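Local coordinates for protein HTH-type dhaKLM operon transcriptional activator DhaS (Lactococcus lactis, PDB 2IU5) that activates transcription of the dhaKLM operon together with DhaQ in response to dihydroxyacetone, binding as a TetR-family homodimer to an inverted repeat that partly overlaps the promoter's -35 element, at residues N67-L72 / K108-F113; A19-D24 / Q41-R46; F127-K132 / L177-I182; K102-D107 / E159-G164. The protein carries 1 engineered substitution. All blocks are in the same frame, centred on the assembly; numbering follows the deposited sequence.

From the N terminus, contact 2 comes first: it closes the short loop from helix 13-28 to helix 36-43 inside the DNA-binding domain and is complete before any other opens. Contact 1 then starts on helix 57-73 and closes near the start of helix 110-132, joining that domain to the C-terminal one. Contact 4 opens within this loop, on helix 97-106, and crosses it by closing on helix 139-163. Contact 3 crosses contact 4 in turn, running from helix 110-132 to helix 171-183 beside the second subunit; none nests. A salt bridge between Asp68 and Lys23 couples contacts 1 and 2, and edge-to-face Phe110 and Phe104 couple contacts 1 and 4.

Contact 1 (N67-L72 / K108-F113); sequences NDFAEL and KNFEHF
Phe69 on helix 57-73 and Phe113 near the start of helix 110-132 bring the two backbones no closer than 10.3 Å between their CA atoms, a gap that long side chains must bridge. Three phenylalanines do so. The CB of Phe69 is directed at the other segment, and the CD2-CE2 side of its ring meets two rings of the other helix, both of which approach it obliquely. Because CG of Phe113 stands anti to the backbone N (chi1 177°), its ring extends far enough for CE2 to meet Phe69 CD2 at 4.0 Å, Phe69 coming in at the Phe113 edge, near its plane. Phe110 is met at its edge too, more loosely: its CZ lies 4.5 Å from Phe69 CE2. Leu89 and Leu93 of helix 82-95, together with Phe114 and Gln117, also touch the Phe69 side chain. Polar groups stay beside this core: Asn67 ND2 donates to Asp68 OD1 at 2.9 Å, in the amide plane and on the anti lone pair of the carboxylate, while Asp68 OD2 has a salt bridge with Lys23 and a hydrogen bond with Tyr92 OH. The two segments themselves meet through aromatic carbon alone, held by shape and burial without a directional bond.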
loop_
_atom_site.group_PDB
_atom_site.type_symbol
_atom_site.label_atom_id
_atom_site.label_comp_id
_atom_site.label_asym_id
_atom_site.label_seq_id
_atom_site.Cartn_x
_atom_site.Cartn_y
_atom_site.Cartn_z
ATOM N N ASN A 67 20.954 3.405 -7.077
ATOM C CA ASN A 67 21.763 4.577 -6.776
ATOM C C ASN A 67 20.894 5.762 -6.387
ATOM O O ASN A 67 21.188 6.463 -5.421
ATOM C CB ASN A 67 22.538 4.981 -8.019
ATOM C CG ASN A 67 23.280 6.289 -7.826
ATOM O OD1 ASN A 67 24.386 6.293 -7.295
ATOM N ND2 ASN A 67 22.672 7.409 -8.255
ATOM N N ASP A 68 19.826 5.998 -7.135
ATOM C CA ASP A 68 19.117 7.270 -6.984
ATOM C C ASP A 68 18.380 7.284 -5.643
ATOM O O ASP A 68 18.406 8.283 -4.922
ATOM C CB ASP A 68 18.124 7.488 -8.129
ATOM C CG ASP A 68 18.803 7.966 -9.410
ATOM O OD1 ASP A 68 20.056 7.996 -9.466
ATOM O OD2 ASP A 68 18.061 8.312 -10.347
ATOM N N PHE A 69 17.716 6.182 -5.300
ATOM C CA PHE A 69 17.004 6.125 -4.029
ATOM C C PHE A 69 17.926 6.155 -2.827
ATOM O O PHE A 69 17.609 6.815 -1.837
ATOM C CB PHE A 69 16.023 4.953 -3.981
ATOM C CG PHE A 69 14.816 5.176 -4.850
ATOM C CD1 PHE A 69 13.695 5.827 -4.351
ATOM C CD2 PHE A 69 14.798 4.740 -6.176
ATOM C CE1 PHE A 69 12.569 6.035 -5.176
ATOM C CE2 PHE A 69 13.681 4.940 -7.003
ATOM C CZ PHE A 69 12.569 5.586 -6.507
ATOM N N ALA A 70 19.056 5.461 -2.892
ATOM C CA ALA A 70 20.042 5.541 -1.799
ATOM C C ALA A 70 20.613 6.947 -1.644
ATOM O O ALA A 70 20.815 7.433 -0.529
ATOM C CB ALA A 70 21.166 4.551 -2.043
ATOM N N GLU A 71 20.877 7.607 -2.770
ATOM C CA GLU A 71 21.475 8.922 -2.727
ATOM C C GLU A 71 20.522 9.878 -2.038
ATOM O O GLU A 71 20.954 10.716 -1.239
ATOM C CB GLU A 71 21.847 9.395 -4.123
ATOM C CG GLU A 71 23.080 8.682 -4.624
ATOM C CD GLU A 71 23.789 9.418 -5.741
ATOM O OE1 GLU A 71 23.126 10.245 -6.413
ATOM O OE2 GLU A 71 25.005 9.151 -5.924
ATOM N N LEU A 72 19.238 9.734 -2.351
ATOM C CA LEU A 72 18.226 10.662 -1.854
ATOM C C LEU A 72 17.934 10.439 -0.382
ATOM O O LEU A 72 17.704 11.405 0.362
ATOM C CB LEU A 72 16.941 10.551 -2.670
ATOM C CG LEU A 72 17.053 11.125 -4.086
ATOM C CD1 LEU A 72 16.002 10.481 -4.976
ATOM C CD2 LEU A 72 16.944 12.638 -4.114
ATOM N N LYS A 108 7.092 -5.282 -13.717
ATOM C CA LYS A 108 6.063 -5.722 -12.782
ATOM C C LYS A 108 6.596 -5.843 -11.354
ATOM O O LYS A 108 5.824 -5.786 -10.395
ATOM C CB LYS A 108 5.508 -7.082 -13.215
ATOM C CG LYS A 108 6.553 -8.201 -13.244
ATOM C CD LYS A 108 5.918 -9.573 -13.051
ATOM C CE LYS A 108 6.137 -10.109 -11.633
ATOM N NZ LYS A 108 5.652 -9.199 -10.551
ATOM N N ASN A 109 7.906 -6.010 -11.215
ATOM C CA ASN A 109 8.511 -6.173 -9.899
ATOM C C ASN A 109 8.936 -4.851 -9.280
ATOM O O ASN A 109 9.382 -4.799 -8.130
ATOM C CB ASN A 109 9.708 -7.122 -9.949
ATOM C CG ASN A 109 9.299 -8.586 -10.042
ATOM O OD1 ASN A 109 8.183 -8.966 -9.666
ATOM N ND2 ASN A 109 10.207 -9.420 -10.548
ATOM N N PHE A 110 8.802 -3.775 -10.043
ATOM C CA PHE A 110 9.156 -2.491 -9.498
ATOM C C PHE A 110 8.373 -2.030 -8.275
ATOM O O PHE A 110 8.947 -1.397 -7.381
ATOM C CB PHE A 110 9.104 -1.394 -10.552
ATOM C CG PHE A 110 9.693 -0.133 -10.039
ATOM C CD1 PHE A 110 11.061 -0.025 -9.853
ATOM C CD2 PHE A 110 8.890 0.948 -9.724
ATOM C CE1 PHE A 110 11.617 1.141 -9.373
ATOM C CE2 PHE A 110 9.449 2.115 -9.241
ATOM C CZ PHE A 110 10.813 2.214 -9.064
ATOM N N GLU A 111 7.084 -2.332 -8.233
ATOM C CA GLU A 111 6.229 -1.899 -7.118
ATOM C C GLU A 111 6.818 -2.389 -5.801
ATOM O O GLU A 111 6.769 -1.702 -4.783
ATOM C CB GLU A 111 4.816 -2.466 -7.283
ATOM C CG GLU A 111 3.858 -2.156 -6.134
ATOM C CD GLU A 111 2.459 -2.707 -6.373
ATOM O OE1 GLU A 111 1.562 -1.935 -6.793
ATOM O OE2 GLU A 111 2.247 -3.917 -6.144
ATOM N N HIS A 112 7.380 -3.589 -5.826
ATOM C CA HIS A 112 7.935 -4.166 -4.607
ATOM C C HIS A 112 9.221 -3.466 -4.203
ATOM O O HIS A 112 9.433 -3.169 -3.030
ATOM C CB HIS A 112 8.145 -5.665 -4.783
ATOM C CG HIS A 112 6.928 -6.378 -5.280
ATOM N ND1 HIS A 112 5.712 -6.309 -4.632
ATOM C CD2 HIS A 112 6.737 -7.169 -6.363
ATOM C CE1 HIS A 112 4.824 -7.030 -5.297
ATOM N NE2 HIS A 112 5.421 -7.563 -6.350
ATOM N N PHE A 113 10.078 -3.203 -5.181
ATOM C CA PHE A 113 11.268 -2.409 -4.937
ATOM C C PHE A 113 10.879 -1.031 -4.375
ATOM O O PHE A 113 11.498 -0.525 -3.443
ATOM C CB PHE A 113 12.054 -2.266 -6.240
ATOM C CG PHE A 113 13.255 -1.404 -6.091
ATOM C CD1 PHE A 113 14.471 -1.943 -5.687
ATOM C CD2 PHE A 113 13.163 -0.047 -6.347
ATOM C CE1 PHE A 113 15.588 -1.125 -5.546
ATOM C CE2 PHE A 113 14.267 0.774 -6.210
ATOM C CZ PHE A 113 15.478 0.237 -5.810
#

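Contact 2 (A19-D24 / Q41-R46); sequences AKAFKD and QTAKIR
Ala21 and Ala43 illustrate how small residues let two helices approach closely: their CA atoms are 5.2 Å apart. The van der Waals contacts all centre on one methyl group. Ala21 CB faces the end of helix 36-43, lying 3.7 Å from the backbone Ala43 N and 3.8 Å from Ala43 CB. Its other neighbour is Thr42 CG2, at 3.9 Å. In Thr42 that methyl is anti to the backbone N, while OG1 sits beside the N (chi1 -66°) and turns back to bond Asp38 O one turn earlier; the threonine thus offers carbon to helix 13-28 and settles its hydroxyl within its own helix. Ala43 also touches Ile17, and Thr42 touches Leu25, extending the apolar seam along helix 13-28.

No charge pair crosses between these two segments. Lys20 NZ forms a salt bridge at 2.6 Å with Asp24 OD1, one turn on, which accepts on its syn lone pair, and Lys23 reaches Asp68 of helix 57-73.

Backbone bonds close helix 36-43. Lys44 has a positive phi of 58° and is the C-prime residue of a Schellman motif, its N bonded to Gln41 O at 3.2 Å and Ile45 N to Met40 O. The chain consequently turns straight after the contact, as expected of the predicted helix-turn-helix motif of a TetR-type DNA-binding domain, in which helix 13-28 packs against the first helix of the motif.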
loop_
_atom_site.group_PDB
_atom_site.type_symbol
_atom_site.label_atom_id
_atom_site.label_comp_id
_atom_site.label_asym_id
_atom_site.label_seq_id
_atom_site.Cartn_x
_atom_site.Cartn_y
_atom_site.Cartn_z
ATOM N N ALA A 19 23.761 7.447 -16.854
ATOM C CA ALA A 19 22.416 7.412 -16.277
ATOM C C ALA A 19 21.593 8.679 -16.547
ATOM O O ALA A 19 20.383 8.624 -16.863
ATOM C CB ALA A 19 22.511 7.193 -14.760
ATOM N N LYS A 20 22.236 9.828 -16.417
ATOM C CA LYS A 20 21.558 11.094 -16.708
ATOM C C LYS A 20 21.077 11.143 -18.155
ATOM O O LYS A 20 19.947 11.558 -18.434
ATOM C CB LYS A 20 22.454 12.291 -16.389
ATOM C CG LYS A 20 21.757 13.633 -16.513
ATOM C CD LYS A 20 20.473 13.632 -15.680
ATOM C CE LYS A 20 19.907 15.045 -15.463
ATOM N NZ LYS A 20 19.242 15.540 -16.706
ATOM N N ALA A 21 21.949 10.717 -19.062
ATOM C CA ALA A 21 21.568 10.615 -20.468
ATOM C C ALA A 21 20.332 9.741 -20.680
ATOM O O ALA A 21 19.388 10.128 -21.385
ATOM C CB ALA A 21 22.741 10.109 -21.282
ATOM N N PHE A 22 20.345 8.559 -20.063
ATOM C CA PHE A 22 19.199 7.656 -20.169
ATOM C C PHE A 22 17.934 8.293 -19.611
ATOM O O PHE A 22 16.866 8.241 -20.232
ATOM C CB PHE A 22 19.509 6.379 -19.442
ATOM C CG PHE A 22 18.450 5.338 -19.579
ATOM C CD1 PHE A 22 18.061 4.878 -20.819
ATOM C CD2 PHE A 22 17.839 4.814 -18.445
ATOM C CE1 PHE A 22 17.077 3.896 -20.960
ATOM C CE2 PHE A 22 16.849 3.834 -18.568
ATOM C CZ PHE A 22 16.472 3.378 -19.833
ATOM N N LYS A 23 18.056 8.898 -18.430
ATOM C CA LYS A 23 16.871 9.514 -17.786
ATOM C C LYS A 23 16.323 10.625 -18.687
ATOM O O LYS A 23 15.105 10.780 -18.833
ATOM C CB LYS A 23 17.194 10.003 -16.376
ATOM C CG LYS A 23 17.302 8.834 -15.414
ATOM C CD LYS A 23 17.425 9.275 -13.952
ATOM C CE LYS A 23 18.848 9.624 -13.618
ATOM N NZ LYS A 23 18.944 10.157 -12.203
ATOM N N ASP A 24 17.210 11.408 -19.297
ATOM C CA ASP A 24 16.812 12.425 -20.264
ATOM C C ASP A 24 16.053 11.841 -21.465
ATOM O O ASP A 24 14.996 12.362 -21.850
ATOM C CB ASP A 24 18.022 13.239 -20.720
ATOM C CG ASP A 24 18.563 14.172 -19.622
ATOM O OD1 ASP A 24 17.920 14.307 -18.552
ATOM O OD2 ASP A 24 19.644 14.769 -19.838
ATOM N N GLN A 41 25.412 8.554 -27.471
ATOM C CA GLN A 41 25.307 9.803 -28.228
ATOM C C GLN A 41 24.879 10.962 -27.339
ATOM O O GLN A 41 25.473 12.048 -27.362
ATOM C CB GLN A 41 24.315 9.634 -29.372
ATOM C CG GLN A 41 24.932 8.819 -30.477
ATOM C CD GLN A 41 23.935 8.474 -31.554
ATOM O OE1 GLN A 41 22.755 8.819 -31.454
ATOM N NE2 GLN A 41 24.403 7.792 -32.590
ATOM N N THR A 42 23.840 10.745 -26.532
ATOM C CA THR A 42 23.327 11.803 -25.679
ATOM C C THR A 42 24.349 12.147 -24.580
ATOM O O THR A 42 24.516 13.315 -24.210
ATOM C CB THR A 42 21.977 11.376 -25.078
ATOM O OG1 THR A 42 21.031 11.263 -26.143
ATOM C CG2 THR A 42 21.429 12.404 -24.108
ATOM N N ALA A 43 25.033 11.130 -24.066
ATOM C CA ALA A 43 26.045 11.323 -23.033
ATOM C C ALA A 43 27.326 11.971 -23.554
ATOM O O ALA A 43 28.143 12.475 -22.763
ATOM C CB ALA A 43 26.382 9.992 -22.369
ATOM N N LYS A 44 27.500 11.952 -24.865
ATOM C CA LYS A 44 28.741 12.404 -25.507
ATOM C C LYS A 44 29.955 11.626 -25.006
ATOM O O LYS A 44 30.990 12.208 -24.675
ATOM C CB LYS A 44 28.961 13.897 -25.250
ATOM C CG LYS A 44 27.969 14.782 -25.985
ATOM C CD LYS A 44 28.039 14.479 -27.466
ATOM C CE LYS A 44 27.502 15.627 -28.308
ATOM N NZ LYS A 44 27.858 15.359 -29.733
ATOM N N ILE A 45 29.806 10.312 -24.960
ATOM C CA ILE A 45 30.891 9.409 -24.619
ATOM C C ILE A 45 30.914 8.303 -25.669
ATOM O O ILE A 45 29.868 7.857 -26.149
ATOM C CB ILE A 45 30.670 8.800 -23.213
ATOM C CG1 ILE A 45 30.596 9.903 -22.152
ATOM C CG2 ILE A 45 31.761 7.800 -22.886
ATOM C CD1 ILE A 45 30.098 9.384 -20.808
ATOM N N ARG A 46 32.115 7.858 -26.029
ATOM C CA ARG A 46 32.279 6.803 -27.025
ATOM C C ARG A 46 31.458 5.575 -26.646
ATOM O O ARG A 46 31.475 5.164 -25.484
ATOM C CB ARG A 46 33.759 6.412 -27.109
ATOM C CG ARG A 46 34.637 7.485 -27.738
ATOM C CD ARG A 46 35.976 6.917 -28.197
ATOM N NE ARG A 46 37.055 7.181 -27.241
ATOM C CZ ARG A 46 37.325 8.375 -26.716
ATOM N NH1 ARG A 46 36.588 9.430 -27.052
ATOM N NH2 ARG A 46 38.329 8.515 -25.854
#

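Contact 3 (F127-K132 / L177-I182); sequences FDQEKK and LLLAQI
Gln129 lies across Ile182 in the all-helical C-terminal domain of the TetR fold, where helix 110-132 meets helix 171-183. The backbones are well apart, CA to CA 8.3 Å for this pair, and the glutamine spans the distance. From CB, which points at the opposite helix, the chain runs to CG, placed 3.9 Å from Ile182 CD1 and 4.0 Å from Ile182 CG2. A bend at chi2 (-57°) then swings the amide so that the two side chains cross at roughly a right angle. CD remains over the isoleucine, 4.1 Å from Ile182 CG2, and NE2 passes the same methyl at 3.9 Å. At the other corner of the amide, OE1 comes within 4.3 Å of Leu179 CD2.

The polar tip is satisfied by other residues: OE1 bonds both Tyr80 OH and Trp82 NE1, and NE2 bonds Tyr135 OH, so three partners fix the rotation of the buried amide. A leucine in its place would probably leave the Tyr80 and Tyr135 hydroxyls and the Trp82 indole N-H without their mates.

Another face of helix 171-183 belongs to the dimer, where Ala180 packs on Ala180 of the second subunit and Leu177 on Gln181 of that subunit. Within its own helix, Leu177 O takes two donors from opposite faces of its carbonyl plane: Gln181 N, and Gln181 NE2 at 3.1 Å.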
loop_
_atom_site.group_PDB
_atom_site.type_symbol
_atom_site.label_atom_id
_atom_site.label_comp_id
_atom_site.label_asym_id
_atom_site.label_seq_id
_atom_site.Cartn_x
_atom_site.Cartn_y
_atom_site.Cartn_z
ATOM N N PHE A 127 15.290 6.341 12.877
ATOM C CA PHE A 127 16.730 6.563 13.159
ATOM C C PHE A 127 16.931 8.016 13.585
ATOM O O PHE A 127 17.523 8.277 14.617
ATOM C CB PHE A 127 17.469 6.288 11.836
ATOM C CG PHE A 127 18.989 6.287 11.871
ATOM C CD1 PHE A 127 19.705 5.298 12.538
ATOM C CD2 PHE A 127 19.699 7.281 11.213
ATOM C CE1 PHE A 127 21.104 5.318 12.546
ATOM C CE2 PHE A 127 21.080 7.309 11.214
ATOM C CZ PHE A 127 21.787 6.324 11.884
ATOM N N ASP A 128 16.425 8.949 12.771
ATOM C CA ASP A 128 16.678 10.369 13.034
ATOM C C ASP A 128 15.910 10.852 14.261
ATOM O O ASP A 128 16.410 11.641 15.053
ATOM C CB ASP A 128 16.267 11.237 11.843
ATOM C CG ASP A 128 17.230 11.158 10.674
ATOM O OD1 ASP A 128 18.296 10.516 10.791
ATOM O OD2 ASP A 128 16.951 11.739 9.587
ATOM N N GLN A 129 14.680 10.379 14.424
ATOM C CA GLN A 129 13.896 10.795 15.575
ATOM C C GLN A 129 14.550 10.359 16.880
ATOM O O GLN A 129 14.565 11.099 17.846
ATOM C CB GLN A 129 12.470 10.261 15.454
ATOM C CG GLN A 129 11.607 10.971 14.431
ATOM C CD GLN A 129 11.436 12.468 14.611
ATOM O OE1 GLN A 129 11.412 13.198 13.610
ATOM N NE2 GLN A 129 11.315 12.938 15.852
ATOM N N GLU A 130 15.097 9.152 16.903
ATOM C CA GLU A 130 15.697 8.631 18.122
ATOM C C GLU A 130 16.941 9.410 18.512
ATOM O O GLU A 130 17.368 9.366 19.666
ATOM C CB GLU A 130 16.033 7.160 17.925
ATOM C CG GLU A 130 14.751 6.320 17.905
ATOM C CD GLU A 130 15.001 4.858 18.210
ATOM O OE1 GLU A 130 16.087 4.346 17.857
ATOM O OE2 GLU A 130 14.104 4.225 18.807
ATOM N N LYS A 131 17.516 10.117 17.541
ATOM C CA LYS A 131 18.638 11.016 17.844
ATOM C C LYS A 131 18.147 12.289 18.537
ATOM O O LYS A 131 18.844 12.867 19.375
ATOM C CB LYS A 131 19.432 11.377 16.575
ATOM C CG LYS A 131 20.272 10.259 15.967
ATOM C CD LYS A 131 20.516 10.443 14.457
ATOM C CE LYS A 131 21.959 10.811 14.153
ATOM N NZ LYS A 131 22.408 10.386 12.791
ATOM N N LYS A 132 16.946 12.727 18.184
ATOM C CA LYS A 132 16.411 13.998 18.656
ATOM C C LYS A 132 15.735 13.894 20.031
ATOM O O LYS A 132 15.916 14.760 20.887
ATOM C CB LYS A 132 15.450 14.524 17.589
ATOM C CG LYS A 132 15.073 15.975 17.756
ATOM C CD LYS A 132 14.397 16.503 16.506
ATOM C CE LYS A 132 15.362 17.293 15.640
ATOM N NZ LYS A 132 16.487 17.906 16.408
ATOM N N LEU A 177 1.253 14.297 9.046
ATOM C CA LEU A 177 0.692 13.040 9.509
ATOM C C LEU A 177 1.782 12.186 10.168
ATOM O O LEU A 177 1.535 11.482 11.152
ATOM C CB LEU A 177 0.026 12.298 8.358
ATOM C CG LEU A 177 -1.169 12.978 7.673
ATOM C CD1 LEU A 177 -1.680 12.002 6.604
ATOM C CD2 LEU A 177 -2.297 13.293 8.637
ATOM N N LEU A 178 2.996 12.243 9.627
ATOM C CA LEU A 178 4.063 11.399 10.190
ATOM C C LEU A 178 4.445 11.930 11.563
ATOM O O LEU A 178 4.574 11.166 12.517
ATOM C CB LEU A 178 5.302 11.406 9.290
ATOM C CG LEU A 178 5.185 10.631 7.974
ATOM C CD1 LEU A 178 6.423 10.900 7.101
ATOM C CD2 LEU A 178 4.991 9.120 8.204
ATOM N N LEU A 179 4.629 13.242 11.664
ATOM C CA LEU A 179 5.005 13.821 12.960
ATOM C C LEU A 179 3.930 13.571 14.022
ATOM O O LEU A 179 4.255 13.349 15.190
ATOM C CB LEU A 179 5.256 15.324 12.826
ATOM C CG LEU A 179 6.539 15.701 12.078
ATOM C CD1 LEU A 179 6.526 17.178 11.708
ATOM C CD2 LEU A 179 7.751 15.392 12.939
ATOM N N ALA A 180 2.653 13.605 13.639
ATOM C CA ALA A 180 1.587 13.391 14.611
ATOM C C ALA A 180 1.671 11.997 15.212
ATOM O O ALA A 180 1.443 11.809 16.414
ATOM C CB ALA A 180 0.251 13.572 13.937
ATOM N N GLN A 181 1.998 11.036 14.358
ATOM C CA GLN A 181 2.052 9.641 14.774
ATOM C C GLN A 181 3.274 9.426 15.643
ATOM O O GLN A 181 3.202 8.741 16.670
ATOM C CB GLN A 181 2.177 8.787 13.528
ATOM C CG GLN A 181 0.879 8.667 12.780
ATOM C CD GLN A 181 1.099 7.842 11.552
ATOM O OE1 GLN A 181 1.241 6.636 11.644
ATOM N NE2 GLN A 181 1.136 8.484 10.400
ATOM N N ILE A 182 4.403 10.010 15.230
ATOM C CA ILE A 182 5.658 9.858 15.986
ATOM C C ILE A 182 5.474 10.395 17.409
ATOM O O ILE A 182 5.994 9.835 18.380
ATOM C CB ILE A 182 6.799 10.623 15.283
ATOM C CG1 ILE A 182 7.211 9.890 14.015
ATOM C CG2 ILE A 182 8.007 10.875 16.214
ATOM C CD1 ILE A 182 7.975 10.762 13.026
#

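Contact 4 (K102-D107 / E159-G164); sequences KIFVID and ESIIRG
Phe104 and Ile161 come together through first torsions of the same kind. In Phe104, chi1 of -79° sets CG anti to the carbonyl carbon, carrying the ring from helix 97-106 to helix 139-163; in Ile161, chi1 of -75° leaves CG2 anti to the backbone N, projecting at that ring. The methyl arrives at the ring's edge, near its plane, and is shared by two atoms: Ile161 CG2 is 4.1 Å from Phe104 CE2 and equally far from Phe104 CD2. Ile161 CD1 adds a second touch on Phe104 CE2, also at 4.1 Å. Toward the more exposed side, Ile162 CG1 lies 4.2 Å from Phe104 CD2, and both isoleucines cross the phenylalanine at about a right angle.

Phe110 and Phe114 each meet the same ring edge-to-face, and Phe114 touches Ile161 as well. An alanine in place of Phe104 is likely to open a gap between the two helices and leave Ile161, Phe110 and Phe114 without their aromatic partner.

Both helices finish close by. Gly164, with positive phi, closes helix 139-163 in a Schellman motif, while Asp107 OD1 caps Asn109 N where the next helix begins. Lys102, on the same short helix as Phe104, bonds the backbone oxygens of Met26 and Asn29 in the DNA-binding domain. Helix 97-106 thus spans from that domain to the C-terminal bundle, an arrangement consistent with the TetR fold, in which the helical C-terminal domain packs on the DNA-binding domain.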
loop_
_atom_site.group_PDB
_atom_site.type_symbol
_atom_site.label_atom_id
_atom_site.label_comp_id
_atom_site.label_asym_id
_atom_site.label_seq_id
_atom_site.Cartn_x
_atom_site.Cartn_y
_atom_site.Cartn_z
ATOM N N LYS A 102 6.642 5.046 -16.911
ATOM C CA LYS A 102 7.085 4.003 -17.822
ATOM C C LYS A 102 7.560 2.751 -17.130
ATOM O O LYS A 102 7.264 1.649 -17.578
ATOM C CB LYS A 102 8.116 4.524 -18.811
ATOM C CG LYS A 102 7.514 5.509 -19.777
ATOM C CD LYS A 102 8.580 6.170 -20.637
ATOM C CE LYS A 102 7.919 7.158 -21.571
ATOM N NZ LYS A 102 8.875 8.068 -22.274
ATOM N N ILE A 103 8.290 2.916 -16.041
ATOM C CA ILE A 103 8.808 1.769 -15.304
ATOM C C ILE A 103 7.678 0.961 -14.673
ATOM O O ILE A 103 7.735 -0.276 -14.653
ATOM C CB ILE A 103 9.769 2.201 -14.218
ATOM C CG1 ILE A 103 10.997 2.899 -14.821
ATOM C CG2 ILE A 103 10.173 0.997 -13.365
ATOM C CD1 ILE A 103 11.701 2.103 -15.881
ATOM N N PHE A 104 6.648 1.621 -14.156
ATOM C CA PHE A 104 5.533 0.869 -13.597
ATOM C C PHE A 104 4.863 0.011 -14.665
ATOM O O PHE A 104 4.286 -1.028 -14.340
ATOM C CB PHE A 104 4.504 1.769 -12.911
ATOM C CG PHE A 104 4.908 2.205 -11.545
ATOM C CD1 PHE A 104 5.084 1.274 -10.532
ATOM C CD2 PHE A 104 5.122 3.547 -11.262
ATOM C CE1 PHE A 104 5.465 1.690 -9.250
ATOM C CE2 PHE A 104 5.501 3.966 -9.987
ATOM C CZ PHE A 104 5.670 3.023 -8.986
ATOM N N VAL A 105 4.936 0.435 -15.926
ATOM C CA VAL A 105 4.423 -0.366 -17.050
ATOM C C VAL A 105 5.354 -1.520 -17.436
ATOM O O VAL A 105 4.889 -2.653 -17.627
ATOM C CB VAL A 105 4.125 0.503 -18.293
ATOM C CG1 VAL A 105 3.792 -0.387 -19.498
ATOM C CG2 VAL A 105 2.970 1.447 -18.008
ATOM N N ILE A 106 6.647 -1.228 -17.547
ATOM C CA ILE A 106 7.663 -2.167 -18.032
ATOM C C ILE A 106 8.057 -3.246 -17.032
ATOM O O ILE A 106 8.376 -4.370 -17.424
ATOM C CB ILE A 106 8.969 -1.460 -18.409
ATOM C CG1 ILE A 106 8.775 -0.458 -19.543
ATOM C CG2 ILE A 106 10.016 -2.477 -18.800
ATOM C CD1 ILE A 106 9.705 0.741 -19.415
ATOM N N ASP A 107 8.044 -2.913 -15.745
ATOM C CA ASP A 107 8.670 -3.775 -14.738
ATOM C C ASP A 107 7.673 -4.090 -13.634
ATOM O O ASP A 107 7.437 -3.285 -12.740
ATOM C CB ASP A 107 9.936 -3.135 -14.172
ATOM C CG ASP A 107 10.609 -3.985 -13.094
ATOM O OD1 ASP A 107 10.141 -5.116 -12.832
ATOM O OD2 ASP A 107 11.612 -3.512 -12.507
ATOM N N GLU A 159 0.245 6.029 -7.228
ATOM C CA GLU A 159 -0.953 6.498 -7.927
ATOM C C GLU A 159 -0.723 7.869 -8.550
ATOM O O GLU A 159 -1.125 8.110 -9.684
ATOM C CB GLU A 159 -2.158 6.532 -6.991
ATOM C CG GLU A 159 -3.403 7.098 -7.649
ATOM C CD GLU A 159 -4.571 7.185 -6.683
ATOM O OE1 GLU A 159 -4.316 7.373 -5.469
ATOM O OE2 GLU A 159 -5.729 7.065 -7.139
ATOM N N SER A 160 -0.076 8.768 -7.820
ATOM C CA SER A 160 0.166 10.119 -8.329
ATOM C C SER A 160 1.074 10.063 -9.563
ATOM O O SER A 160 0.854 10.768 -10.552
ATOM C CB SER A 160 0.866 10.916 -7.248
ATOM O OG SER A 160 -0.058 11.143 -6.202
ATOM N N ILE A 161 2.090 9.221 -9.505
ATOM C CA ILE A 161 2.991 9.068 -10.649
ATOM C C ILE A 161 2.204 8.579 -11.857
ATOM O O ILE A 161 2.284 9.146 -12.945
ATOM C CB ILE A 161 4.113 8.080 -10.318
ATOM C CG1 ILE A 161 5.111 8.779 -9.395
ATOM C CG2 ILE A 161 4.842 7.652 -11.588
ATOM C CD1 ILE A 161 6.072 7.868 -8.695
ATOM N N ILE A 162 1.439 7.515 -11.665
ATOM C CA ILE A 162 0.726 6.921 -12.783
ATOM C C ILE A 162 -0.284 7.903 -13.387
ATOM O O ILE A 162 -0.475 7.924 -14.620
ATOM C CB ILE A 162 0.067 5.584 -12.364
ATOM C CG1 ILE A 162 1.154 4.557 -12.062
ATOM C CG2 ILE A 162 -0.919 5.076 -13.414
ATOM C CD1 ILE A 162 0.628 3.227 -11.553
ATOM N N ARG A 163 -0.914 8.702 -12.526
ATOM C CA ARG A 163 -1.941 9.666 -12.911
ATOM C C ARG A 163 -1.408 11.003 -13.421
ATOM O O ARG A 163 -2.166 11.792 -14.009
ATOM C CB ARG A 163 -2.964 9.874 -11.786
ATOM C CG ARG A 163 -3.757 8.615 -11.410
ATOM C CD ARG A 163 -4.937 8.895 -10.478
ATOM N NE ARG A 163 -5.790 9.978 -10.973
ATOM C CZ ARG A 163 -6.242 10.984 -10.229
ATOM N NH1 ARG A 163 -5.929 11.060 -8.938
ATOM N NH2 ARG A 163 -7.009 11.920 -10.774
ATOM N N GLY A 164 -0.122 11.262 -13.208
ATOM C CA GLY A 164 0.466 12.553 -13.568
ATOM C C GLY A 164 0.092 13.684 -12.625
ATOM O O GLY A 164 -0.016 14.834 -13.053
#